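Local coordinates for protein flap endonuclease 1 (Desulfurococcus amylolyticus, PDB 3ORY) that probably cuts 5' flaps off branched DNA during replication and repair, as a structure-specific nuclease of the FEN1/XPG family, at residues V9-D14 against A45-L50; I53-P56 against P60-D63; K117-A122 against R133-S138. All coordinates share one frame; numbering follows the deposited sequence.

Contact 1: V9-D14 against A45-L50; sequences VDMGVD and ALYQFL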
ATOM      1  N   VAL A   9      -5.887  -3.315   3.465  1.00 36.94           N
ATOM      2  CA  VAL A   9      -5.973  -2.408   4.623  1.00 36.10           C
ATOM      3  C   VAL A   9      -5.590  -0.959   4.282  1.00 35.28           C
ATOM      4  O   VAL A   9      -4.664  -0.721   3.511  1.00 34.56           O
ATOM      5  CB  VAL A   9      -5.140  -2.914   5.833  1.00 36.02           C
ATOM      6  CG1 VAL A   9      -5.799  -4.136   6.461  1.00 36.98           C
ATOM      7  CG2 VAL A   9      -3.703  -3.232   5.427  1.00 34.98           C
ATOM      8  N   ASP A  10      -6.324  -0.003   4.845  1.00 35.06           N
ATOM      9  CA  ASP A  10      -6.055   1.414   4.602  1.00 34.80           C
ATOM     10  C   ASP A  10      -5.029   1.913   5.601  1.00 34.01           C
ATOM     11  O   ASP A  10      -5.310   1.989   6.808  1.00 34.26           O
ATOM     12  CB  ASP A  10      -7.335   2.257   4.706  1.00 35.33           C
ATOM     13  CG  ASP A  10      -7.035   3.761   4.813  1.00 35.97           C
ATOM     14  OD1 ASP A  10      -6.088   4.254   4.143  1.00 35.76           O
ATOM     15  OD2 ASP A  10      -7.757   4.454   5.563  1.00 37.63           O
ATOM     16  N   MET A  11      -3.845   2.252   5.098  1.00 33.07           N
ATOM     17  CA  MET A  11      -2.741   2.716   5.949  1.00 32.23           C
ATOM     18  C   MET A  11      -2.391   4.186   5.684  1.00 31.70           C
ATOM     19  O   MET A  11      -1.335   4.665   6.116  1.00 31.20           O
ATOM     20  CB  MET A  11      -1.488   1.852   5.735  1.00 32.57           C
ATOM     21  CG  MET A  11      -1.638   0.365   6.078  1.00 34.08           C
ATOM     22  SD  MET A  11      -2.255   0.037   7.730  1.00 39.85           S
ATOM     23  CE  MET A  11      -0.992   0.756   8.776  1.00 38.81           C
ATOM     24  N   GLY A  12      -3.272   4.903   4.992  1.00 30.77           N
ATOM     25  CA  GLY A  12      -2.950   6.260   4.586  1.00 30.24           C
ATOM     26  C   GLY A  12      -4.173   7.114   4.376  1.00 30.56           C
ATOM     27  O   GLY A  12      -4.982   7.289   5.281  1.00 30.20           O
ATOM     28  N   VAL A  13      -4.288   7.662   3.170  1.00 30.30           N
ATOM     29  CA  VAL A  13      -5.446   8.444   2.793  1.00 30.75           C
ATOM     30  C   VAL A  13      -6.291   7.581   1.861  1.00 31.08           C
ATOM     31  O   VAL A  13      -5.862   7.248   0.759  1.00 30.61           O
ATOM     32  CB  VAL A  13      -5.012   9.755   2.090  1.00 31.06           C
ATOM     33  CG1 VAL A  13      -6.225  10.534   1.575  1.00 30.99           C
ATOM     34  CG2 VAL A  13      -4.165  10.619   3.037  1.00 31.23           C
ATOM     35  N   ASP A  14      -7.482   7.204   2.318  1.00 31.59           N
ATOM     36  CA  ASP A  14      -8.359   6.333   1.540  1.00 32.58           C
ATOM     37  C   ASP A  14      -9.488   7.164   0.897  1.00 32.34           C
ATOM     38  O   ASP A  14     -10.331   7.723   1.596  1.00 32.16           O
ATOM     39  CB  ASP A  14      -8.910   5.210   2.428  1.00 33.35           C
ATOM     40  CG  ASP A  14      -9.804   4.217   1.670  1.00 35.79           C
ATOM     41  OD1 ASP A  14      -9.894   4.266   0.423  1.00 35.28           O
ATOM     42  OD2 ASP A  14     -10.415   3.361   2.349  1.00 38.89           O
ATOM     43  N   ALA A  45       2.879  -1.997   0.740  1.00 23.12           N
ATOM     44  CA  ALA A  45       2.904  -3.393   0.307  1.00 23.83           C
ATOM     45  C   ALA A  45       3.139  -4.334   1.479  1.00 24.00           C
ATOM     46  O   ALA A  45       2.461  -5.343   1.598  1.00 24.49           O
ATOM     47  CB  ALA A  45       3.962  -3.622  -0.805  1.00 23.95           C
ATOM     48  N   LEU A  46       4.093  -4.007   2.347  1.00 23.74           N
ATOM     49  CA  LEU A  46       4.393  -4.888   3.478  1.00 23.97           C
ATOM     50  C   LEU A  46       3.202  -4.994   4.423  1.00 24.43           C
ATOM     51  O   LEU A  46       2.927  -6.066   4.949  1.00 25.32           O
ATOM     52  CB  LEU A  46       5.668  -4.432   4.226  1.00 23.32           C
ATOM     53  CG  LEU A  46       6.957  -4.481   3.392  1.00 23.79           C
ATOM     54  CD1 LEU A  46       8.178  -3.986   4.191  1.00 22.79           C
ATOM     55  CD2 LEU A  46       7.220  -5.873   2.845  1.00 24.87           C
ATOM     56  N   TYR A  47       2.495  -3.883   4.626  1.00 24.42           N
ATOM     57  CA  TYR A  47       1.258  -3.888   5.399  1.00 24.86           C
ATOM     58  C   TYR A  47       0.167  -4.753   4.762  1.00 25.66           C
ATOM     59  O   TYR A  47      -0.558  -5.469   5.474  1.00 25.54           O
ATOM     60  CB  TYR A  47       0.758  -2.453   5.656  1.00 25.18           C
ATOM     61  CG  TYR A  47       1.331  -1.872   6.934  1.00 26.76           C
ATOM     62  CD1 TYR A  47       1.106  -2.503   8.166  1.00 29.03           C
ATOM     63  CD2 TYR A  47       2.119  -0.725   6.918  1.00 29.26           C
ATOM     64  CE1 TYR A  47       1.627  -1.994   9.343  1.00 30.41           C
ATOM     65  CE2 TYR A  47       2.665  -0.203   8.112  1.00 28.83           C
ATOM     66  CZ  TYR A  47       2.405  -0.846   9.307  1.00 30.92           C
ATOM     67  OH  TYR A  47       2.924  -0.367  10.483  1.00 33.28           O
ATOM     68  N   GLN A  48       0.052  -4.691   3.432  1.00 25.08           N
ATOM     69  CA  GLN A  48      -0.918  -5.546   2.725  1.00 26.45           C
ATOM     70  C   GLN A  48      -0.622  -7.030   2.945  1.00 26.68           C
ATOM     71  O   GLN A  48      -1.538  -7.809   3.242  1.00 26.87           O
ATOM     72  CB  GLN A  48      -0.975  -5.244   1.225  1.00 26.61           C
ATOM     73  CG  GLN A  48      -1.390  -3.825   0.862  1.00 27.57           C
ATOM     74  CD  GLN A  48      -2.556  -3.294   1.689  1.00 29.79           C
ATOM     75  OE1 GLN A  48      -3.560  -3.986   1.919  1.00 27.85           O
ATOM     76  NE2 GLN A  48      -2.439  -2.042   2.116  1.00 28.36           N
ATOM     77  N   PHE A  49       0.653  -7.399   2.822  1.00 26.61           N
ATOM     78  CA  PHE A  49       1.083  -8.787   3.029  1.00 27.62           C
ATOM     79  C   PHE A  49       0.858  -9.243   4.474  1.00 28.15           C
ATOM     80  O   PHE A  49       0.433 -10.384   4.726  1.00 28.73           O
ATOM     81  CB  PHE A  49       2.555  -8.954   2.649  1.00 27.07           C
ATOM     82  CG  PHE A  49       2.868  -8.561   1.225  1.00 27.62           C
ATOM     83  CD1 PHE A  49       1.967  -8.820   0.195  1.00 26.67           C
ATOM     84  CD2 PHE A  49       4.091  -7.957   0.914  1.00 27.45           C
ATOM     85  CE1 PHE A  49       2.252  -8.458  -1.131  1.00 28.02           C
ATOM     86  CE2 PHE A  49       4.395  -7.599  -0.409  1.00 26.64           C
ATOM     87  CZ  PHE A  49       3.477  -7.853  -1.433  1.00 26.13           C
ATOM     88  N   LEU A  50       1.133  -8.348   5.418  1.00 27.91           N
ATOM     89  CA  LEU A  50       0.903  -8.638   6.830  1.00 28.97           C
ATOM     90  C   LEU A  50      -0.559  -8.971   7.115  1.00 30.13           C
ATOM     91  O   LEU A  50      -0.849  -9.873   7.904  1.00 31.08           O
ATOM     92  CB  LEU A  50       1.379  -7.477   7.719  1.00 28.12           C
ATOM     93  CG  LEU A  50       2.884  -7.334   7.927  1.00 27.20           C
ATOM     94  CD1 LEU A  50       3.218  -6.019   8.661  1.00 26.36           C
ATOM     95  CD2 LEU A  50       3.451  -8.531   8.693  1.00 27.36           C
TER

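Contact 2: I53-P56 against P60-D63; sequences IRQP and PLMD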
ATOM      1  N   ILE A  53      -1.778 -12.319   4.127  1.00 35.13           N
ATOM      2  CA  ILE A  53      -1.141 -13.626   4.146  1.00 36.36           C
ATOM      3  C   ILE A  53      -1.168 -14.219   5.555  1.00 37.25           C
ATOM      4  O   ILE A  53      -0.477 -13.752   6.457  1.00 36.42           O
ATOM      5  CB  ILE A  53       0.262 -13.569   3.509  1.00 36.05           C
ATOM      6  CG1 ILE A  53       0.105 -13.131   2.043  1.00 37.14           C
ATOM      7  CG2 ILE A  53       0.954 -14.929   3.578  1.00 35.21           C
ATOM      8  CD1 ILE A  53       1.306 -12.504   1.473  1.00 37.63           C
ATOM      9  N   ARG A  54      -2.010 -15.238   5.721  1.00 38.46           N
ATOM     10  CA  ARG A  54      -2.339 -15.804   7.026  1.00 40.32           C
ATOM     11  C   ARG A  54      -2.455 -17.324   6.960  1.00 41.82           C
ATOM     12  O   ARG A  54      -2.703 -17.890   5.897  1.00 41.86           O
ATOM     13  CB  ARG A  54      -3.665 -15.220   7.535  1.00 40.44           C
ATOM     14  CG  ARG A  54      -3.628 -13.704   7.814  1.00 41.01           C
ATOM     15  CD  ARG A  54      -2.723 -13.405   9.004  1.00 40.79           C
ATOM     16  NE  ARG A  54      -2.465 -11.981   9.187  1.00 40.88           N
ATOM     17  CZ  ARG A  54      -2.855 -11.264  10.237  1.00 40.05           C
ATOM     18  NH1 ARG A  54      -3.534 -11.826  11.237  1.00 38.67           N
ATOM     19  NH2 ARG A  54      -2.551  -9.976  10.290  1.00 37.34           N
ATOM     20  N   GLN A  55      -2.266 -17.972   8.104  1.00 43.27           N
ATOM     21  CA  GLN A  55      -2.558 -19.394   8.269  1.00 45.72           C
ATOM     22  C   GLN A  55      -4.076 -19.577   8.088  1.00 47.33           C
ATOM     23  O   GLN A  55      -4.819 -18.586   8.112  1.00 47.33           O
ATOM     24  CB  GLN A  55      -2.068 -19.879   9.647  1.00 45.82           C
ATOM     25  CG  GLN A  55      -0.528 -19.849   9.804  1.00 45.89           C
ATOM     26  CD  GLN A  55      -0.024 -20.295  11.180  1.00 47.99           C
ATOM     27  OE1 GLN A  55       0.844 -19.650  11.777  1.00 48.42           O
ATOM     28  NE2 GLN A  55      -0.557 -21.400  11.682  1.00 48.42           N
ATOM     29  N   PRO A  56      -4.549 -20.826   7.869  1.00 49.13           N
ATOM     30  CA  PRO A  56      -5.987 -20.998   7.625  1.00 50.56           C
ATOM     31  C   PRO A  56      -6.909 -20.363   8.684  1.00 51.33           C
ATOM     32  O   PRO A  56      -7.962 -19.818   8.330  1.00 51.58           O
ATOM     33  CB  PRO A  56      -6.154 -22.521   7.576  1.00 51.87           C
ATOM     34  CG  PRO A  56      -4.834 -23.008   7.060  1.00 51.05           C
ATOM     35  CD  PRO A  56      -3.799 -22.079   7.644  1.00 49.53           C
ATOM     36  N   PRO A  60      -1.017 -14.977  11.721  1.00 43.48           N
ATOM     37  CA  PRO A  60       0.081 -14.686  10.788  1.00 42.35           C
ATOM     38  C   PRO A  60       1.023 -15.869  10.593  1.00 42.06           C
ATOM     39  O   PRO A  60       1.118 -16.736  11.464  1.00 42.04           O
ATOM     40  CB  PRO A  60       0.836 -13.544  11.479  1.00 41.78           C
ATOM     41  CG  PRO A  60      -0.165 -12.903  12.361  1.00 42.42           C
ATOM     42  CD  PRO A  60      -1.040 -14.018  12.844  1.00 43.45           C
ATOM     43  N   LEU A  61       1.705 -15.897   9.452  1.00 41.40           N
ATOM     44  CA  LEU A  61       2.764 -16.861   9.219  1.00 41.26           C
ATOM     45  C   LEU A  61       3.908 -16.554  10.179  1.00 41.25           C
ATOM     46  O   LEU A  61       4.211 -15.384  10.449  1.00 40.33           O
ATOM     47  CB  LEU A  61       3.257 -16.808   7.770  1.00 41.03           C
ATOM     48  CG  LEU A  61       2.333 -17.154   6.592  1.00 41.33           C
ATOM     49  CD1 LEU A  61       3.160 -17.214   5.317  1.00 40.53           C
ATOM     50  CD2 LEU A  61       1.554 -18.478   6.768  1.00 42.65           C
ATOM     51  N   MET A  62       4.523 -17.604  10.710  1.00 41.44           N
ATOM     52  CA  MET A  62       5.588 -17.457  11.686  1.00 41.97           C
ATOM     53  C   MET A  62       6.690 -18.484  11.453  1.00 42.13           C
ATOM     54  O   MET A  62       6.421 -19.577  10.962  1.00 42.15           O
ATOM     55  CB  MET A  62       5.028 -17.563  13.110  1.00 42.69           C
ATOM     56  CG  MET A  62       4.313 -16.283  13.599  1.00 44.24           C
ATOM     57  SD  MET A  62       3.473 -16.498  15.186  1.00 49.79           S
ATOM     58  CE  MET A  62       2.127 -17.586  14.731  1.00 49.09           C
ATOM     59  N   ASP A  63       7.927 -18.115  11.774  1.00 41.84           N
ATOM     60  CA  ASP A  63       9.039 -19.049  11.697  1.00 43.10           C
ATOM     61  C   ASP A  63       9.173 -19.824  13.016  1.00 44.45           C
ATOM     62  O   ASP A  63       8.349 -19.655  13.921  1.00 44.95           O
ATOM     63  CB  ASP A  63      10.342 -18.343  11.284  1.00 42.19           C
ATOM     64  CG  ASP A  63      10.864 -17.358  12.333  1.00 41.57           C
ATOM     65  OD1 ASP A  63      10.511 -17.467  13.525  1.00 40.76           O
ATOM     66  OD2 ASP A  63      11.657 -16.473  11.950  1.00 41.11           O
TER

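Contact 3: K117-A122 against R133-S138; sequences KKYEEA and RYAMMS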
ATOM      1  N   LYS A 117     -14.354  -4.019  18.781  1.00 45.79           N
ATOM      2  CA  LYS A 117     -15.787  -3.788  18.961  1.00 47.19           C
ATOM      3  C   LYS A 117     -16.598  -4.869  18.234  1.00 47.42           C
ATOM      4  O   LYS A 117     -17.509  -5.466  18.814  1.00 48.25           O
ATOM      5  CB  LYS A 117     -16.138  -2.369  18.492  1.00 47.19           C
ATOM      6  CG  LYS A 117     -17.570  -2.116  18.028  1.00 50.28           C
ATOM      7  CD  LYS A 117     -17.679  -0.678  17.492  1.00 52.70           C
ATOM      8  CE  LYS A 117     -18.537  -0.578  16.226  1.00 54.78           C
ATOM      9  NZ  LYS A 117     -20.002  -0.565  16.516  1.00 56.99           N
ATOM     10  N   LYS A 118     -16.232  -5.135  16.979  1.00 46.50           N
ATOM     11  CA  LYS A 118     -16.890  -6.161  16.165  1.00 46.55           C
ATOM     12  C   LYS A 118     -16.692  -7.590  16.697  1.00 46.68           C
ATOM     13  O   LYS A 118     -17.613  -8.412  16.628  1.00 47.23           O
ATOM     14  CB  LYS A 118     -16.430  -6.072  14.709  1.00 46.04           C
ATOM     15  CG  LYS A 118     -16.720  -4.743  13.992  1.00 46.47           C
ATOM     16  CD  LYS A 118     -18.208  -4.395  13.929  1.00 49.63           C
ATOM     17  CE  LYS A 118     -18.943  -5.201  12.873  1.00 51.55           C
ATOM     18  NZ  LYS A 118     -20.378  -4.795  12.793  1.00 53.65           N
ATOM     19  N   TYR A 119     -15.503  -7.886  17.225  1.00 45.51           N
ATOM     20  CA  TYR A 119     -15.241  -9.197  17.830  1.00 45.66           C
ATOM     21  C   TYR A 119     -16.142  -9.432  19.032  1.00 47.56           C
ATOM     22  O   TYR A 119     -16.677 -10.530  19.209  1.00 48.06           O
ATOM     23  CB  TYR A 119     -13.774  -9.353  18.255  1.00 44.27           C
ATOM     24  CG  TYR A 119     -13.479 -10.673  18.947  1.00 42.46           C
ATOM     25  CD1 TYR A 119     -13.340 -11.847  18.211  1.00 40.38           C
ATOM     26  CD2 TYR A 119     -13.341 -10.749  20.343  1.00 41.45           C
ATOM     27  CE1 TYR A 119     -13.070 -13.062  18.834  1.00 39.83           C
ATOM     28  CE2 TYR A 119     -13.070 -11.975  20.980  1.00 40.35           C
ATOM     29  CZ  TYR A 119     -12.932 -13.119  20.213  1.00 39.22           C
ATOM     30  OH  TYR A 119     -12.666 -14.329  20.804  1.00 39.76           O
ATOM     31  N   GLU A 120     -16.291  -8.392  19.851  1.00 48.58           N
ATOM     32  CA  GLU A 120     -17.116  -8.445  21.045  1.00 51.04           C
ATOM     33  C   GLU A 120     -18.583  -8.702  20.685  1.00 52.42           C
ATOM     34  O   GLU A 120     -19.248  -9.536  21.313  1.00 53.20           O
ATOM     35  CB  GLU A 120     -16.961  -7.149  21.844  1.00 51.15           C
ATOM     36  CG  GLU A 120     -17.972  -7.000  22.969  1.00 55.25           C
ATOM     37  CD  GLU A 120     -17.439  -6.208  24.144  1.00 58.02           C
ATOM     38  OE1 GLU A 120     -16.668  -5.245  23.920  1.00 58.53           O
ATOM     39  OE2 GLU A 120     -17.803  -6.555  25.292  1.00 60.01           O
ATOM     40  N   GLU A 121     -19.068  -7.998  19.661  1.00 52.44           N
ATOM     41  CA  GLU A 121     -20.441  -8.173  19.181  1.00 54.12           C
ATOM     42  C   GLU A 121     -20.685  -9.587  18.665  1.00 54.50           C
ATOM     43  O   GLU A 121     -21.724 -10.180  18.947  1.00 55.75           O
ATOM     44  CB  GLU A 121     -20.784  -7.128  18.111  1.00 53.89           C
ATOM     45  CG  GLU A 121     -20.938  -5.714  18.673  1.00 55.75           C
ATOM     46  CD  GLU A 121     -21.016  -4.626  17.606  1.00 57.86           C
ATOM     47  OE1 GLU A 121     -20.586  -4.850  16.448  1.00 57.84           O
ATOM     48  OE2 GLU A 121     -21.506  -3.528  17.940  1.00 59.64           O
ATOM     49  N   ALA A 122     -19.712 -10.121  17.931  1.00 53.83           N
ATOM     50  CA  ALA A 122     -19.778 -11.475  17.388  1.00 54.56           C
ATOM     51  C   ALA A 122     -19.789 -12.553  18.479  1.00 56.08           C
ATOM     52  O   ALA A 122     -20.532 -13.538  18.378  1.00 57.10           O
ATOM     53  CB  ALA A 122     -18.637 -11.711  16.408  1.00 53.35           C
ATOM     54  N   ARG A 133     -13.018 -13.747  11.975  1.00 55.01           N
ATOM     55  CA  ARG A 133     -12.663 -12.653  11.073  1.00 54.15           C
ATOM     56  C   ARG A 133     -12.200 -11.415  11.840  1.00 53.05           C
ATOM     57  O   ARG A 133     -11.162 -10.826  11.522  1.00 52.01           O
ATOM     58  CB  ARG A 133     -13.853 -12.297  10.182  1.00 54.78           C
ATOM     59  CG  ARG A 133     -13.552 -11.257   9.101  1.00 56.00           C
ATOM     60  CD  ARG A 133     -14.814 -10.840   8.344  1.00 58.43           C
ATOM     61  NE  ARG A 133     -15.636 -11.995   7.970  1.00 61.67           N
ATOM     62  CZ  ARG A 133     -16.861 -11.922   7.450  1.00 63.44           C
ATOM     63  NH1 ARG A 133     -17.520 -13.035   7.153  1.00 63.91           N
ATOM     64  NH2 ARG A 133     -17.431 -10.741   7.230  1.00 63.17           N
ATOM     65  N   TYR A 134     -12.969 -11.023  12.852  1.00 52.85           N
ATOM     66  CA  TYR A 134     -12.662  -9.813  13.609  1.00 51.97           C
ATOM     67  C   TYR A 134     -11.545 -10.009  14.639  1.00 50.92           C
ATOM     68  O   TYR A 134     -11.001  -9.039  15.161  1.00 50.16           O
ATOM     69  CB  TYR A 134     -13.930  -9.246  14.248  1.00 52.88           C
ATOM     70  CG  TYR A 134     -14.956  -8.795  13.228  1.00 54.63           C
ATOM     71  CD1 TYR A 134     -14.607  -7.906  12.211  1.00 54.86           C
ATOM     72  CD2 TYR A 134     -16.277  -9.255  13.283  1.00 56.79           C
ATOM     73  CE1 TYR A 134     -15.541  -7.487  11.269  1.00 56.44           C
ATOM     74  CE2 TYR A 134     -17.223  -8.838  12.346  1.00 57.92           C
ATOM     75  CZ  TYR A 134     -16.842  -7.954  11.345  1.00 57.84           C
ATOM     76  OH  TYR A 134     -17.761  -7.532  10.413  1.00 60.24           O
ATOM     77  N   ALA A 135     -11.204 -11.265  14.908  1.00 50.41           N
ATOM     78  CA  ALA A 135     -10.149 -11.609  15.853  1.00 49.94           C
ATOM     79  C   ALA A 135      -8.748 -11.440  15.274  1.00 48.71           C
ATOM     80  O   ALA A 135      -7.775 -11.367  16.028  1.00 48.07           O
ATOM     81  CB  ALA A 135     -10.333 -13.031  16.339  1.00 50.45           C
ATOM     82  N   MET A 136      -8.646 -11.399  13.945  1.00 48.17           N
ATOM     83  CA  MET A 136      -7.347 -11.344  13.271  1.00 47.88           C
ATOM     84  C   MET A 136      -6.538 -10.141  13.740  1.00 46.77           C
ATOM     85  O   MET A 136      -6.979  -9.004  13.608  1.00 46.27           O
ATOM     86  CB  MET A 136      -7.514 -11.299  11.755  1.00 47.86           C
ATOM     87  CG  MET A 136      -7.681 -12.657  11.097  1.00 50.13           C
ATOM     88  SD  MET A 136      -7.970 -12.486   9.324  1.00 53.02           S
ATOM     89  CE  MET A 136      -6.439 -11.752   8.759  1.00 52.75           C
ATOM     90  N   MET A 137      -5.362 -10.399  14.301  1.00 46.48           N
ATOM     91  CA  MET A 137      -4.546  -9.322  14.851  1.00 46.01           C
ATOM     92  C   MET A 137      -3.881  -8.493  13.758  1.00 44.33           C
ATOM     93  O   MET A 137      -3.477  -9.027  12.720  1.00 43.78           O
ATOM     94  CB  MET A 137      -3.524  -9.847  15.868  1.00 46.75           C
ATOM     95  CG  MET A 137      -2.424 -10.735  15.316  1.00 49.60           C
ATOM     96  SD  MET A 137      -1.016 -10.814  16.456  1.00 58.02           S
ATOM     97  CE  MET A 137      -0.159  -9.285  16.045  1.00 53.90           C
ATOM     98  N   SER A 138      -3.791  -7.185  13.994  1.00 42.90           N
ATOM     99  CA  SER A 138      -3.088  -6.278  13.098  1.00 41.41           C
ATOM    100  C   SER A 138      -1.622  -6.262  13.496  1.00 40.02           C
ATOM    101  O   SER A 138      -1.262  -5.739  14.556  1.00 39.97           O
ATOM    102  CB  SER A 138      -3.665  -4.865  13.195  1.00 41.41           C
ATOM    103  OG  SER A 138      -5.067  -4.875  12.989  1.00 43.88           O
TER

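Contact 1: V9-D14 against A45-L50
Gln48 turns its carboxamide against the backbone of Val9 and holds it by two hydrogen bonds. Val9 N donates a hydrogen bond to Gln48 OE1 at 2.9 Å, while Gln48 NE2 donates to Val9 O over 2.9 Å and almost straight (174°). Both acceptors are met in the carbonyl plane, on a lone pair, and Val9 O lies nearly in the plane of the amide. One amide thus reads the N-H and the C=O of a single residue, as a neighbouring strand would, and this fixes which end of the amide is oxygen. The bend of Gln48 at chi2 (-43°) swings the amide out from helix 42-52 to this position. Beside these bonds the valine methyl makes a van der Waals approach to the carboxamide, Val9 CG2 to Gln48 OE1 at 3.6 Å.

The apolar part is a Met-aromatic contact. Met11 CE sits over the middle of the Tyr47 ring, 3.6 Å from its centroid and only 4° off the normal, a CH-pi arrangement. Met11 SD follows over the same ring at 4.4 Å from the centroid. Lower down, Met11 CG packs on Tyr47 CB at 3.7 Å. Turns at chi2 and chi3 lay the thioether over the ring.

Within 9-14, Asp10 OD1 accepts from Gly12 N at 3.0 Å, an Asx turn, with the donor above the carboxylate plane; Asp10 OD2 makes a salt bridge with Arg107. Glu104 of helix 102-125 touches both Met11 and Tyr47, and a phosphate ion, probably from the crystallisation liquor, lies about 4 Å from the Met11 side chain.

The chemistry implies a division of labour: directional amide bonds set where the start of the ordered chain lies on helix 42-52, and the Met11 thioether covers one face of the Tyr47 ring in a buried setting beside them.

Contact 2: I53-P56 against P60-D63
Arg54 lies alongside Pro60, the two side chains pointing the same way, with Pro60 CG over one face of the guanidinium, 3.6 Å above its plane and toward the rim. Lower on the chain, Arg54 CD rests on Pro60 CA at 3.6 Å. The turn at chi2 (-68°) folds the arginine back over the proline, although its CB sets out away from it. On another side of the backbone Leu61 spreads its two methyls: CD1 meets Ile53 CG2 at 3.6 Å, and CD2 meets the aliphatic Gln55 CG at 3.9 Å.

These residues belong to the loop that joins helix 42-52 to helix 70-84, and Ile53 is where the chain leaves helical geometry. In FEN1 relatives the corresponding loop contributes to the hydrophobic wedge that opens the DNA junction, so a similar role is likely here.

Farther out, polar bonds set the two arms. Arg54 NH2 is hydrogen-bonded to Met137 O and Leu50 O, and NH1 to Gly58 O, which fixes the guanidinium plane against the proline. Ser70 OG, at the start of helix 70-84, bonds to both Ile53 O and Leu61 N, while Ser73 of that helix touches the side chains of Ile53 and Leu61.

Contact 3: K117-A122 against R133-S138
The Tyr134 ring has Lys118 CB over one face: the carbon stands 3.4 Å from the ring centroid and 10° off the normal, a CH-pi contact. The Tyr119 ring is met differently, its CD1-CE1 side turned obliquely to Ala135 CB, with 3.7 Å from Tyr119 CE1 to that methyl.

Lys118 does not stop at its CB. Bends at chi2 (-60°) and chi3 carry the chain obliquely across the phenol, bringing CE to 3.6 Å from Tyr134 OH before the ammonium turns away to Glu121, a long salt bridge of 3.7 Å between NZ and OE1. Lys117 NZ reaches OE2 of the same carboxylate, also at long range. At the root of the ring, Tyr134 CB lies 3.6 Å from Tyr119 N, and the backbones come close, with 5.0 Å between the CA atoms of Tyr119 and Tyr134.

The segments pair helix 102-125 with helix 128-134 in a short helical hairpin, which by position probably corresponds to the helical arch of FEN1 relatives. A serine in place of Tyr134 would probably leave Lys118 CB without its aromatic face, open a gap between the helices and set the lysine chain free to turn.

With no hydrogen bonds between the two segments, they are joined by hydrocarbon against ring, and the lysine ammonium groups lean toward Glu121 of their own helix, at long salt-bridge distances.

In the fold
The centres of contacts 1 and 2 lie about 17 Å apart, those of contacts 1 and 3 about 18 Å, and those of contacts 2 and 3 about 17 Å. Contact 1 is near the middle of the chain, where a phosphate, probably from the crystallisation liquor, lies about 4 Å from the Met11 side chain and may mark a pocket; the others lie at the surface. Helix 42-52 links contact 1 to contact 2, whose first segment leaves its end. Contacts 2 and 3 touch: Arg54 NH2 is 2.8 Å from Met137 O, a probable hydrogen bond, and Arg54 CG packs on Met136 CE. Contacts 1 and 3 keep about 6 Å between nearest atoms, yet both involve helix 102-125.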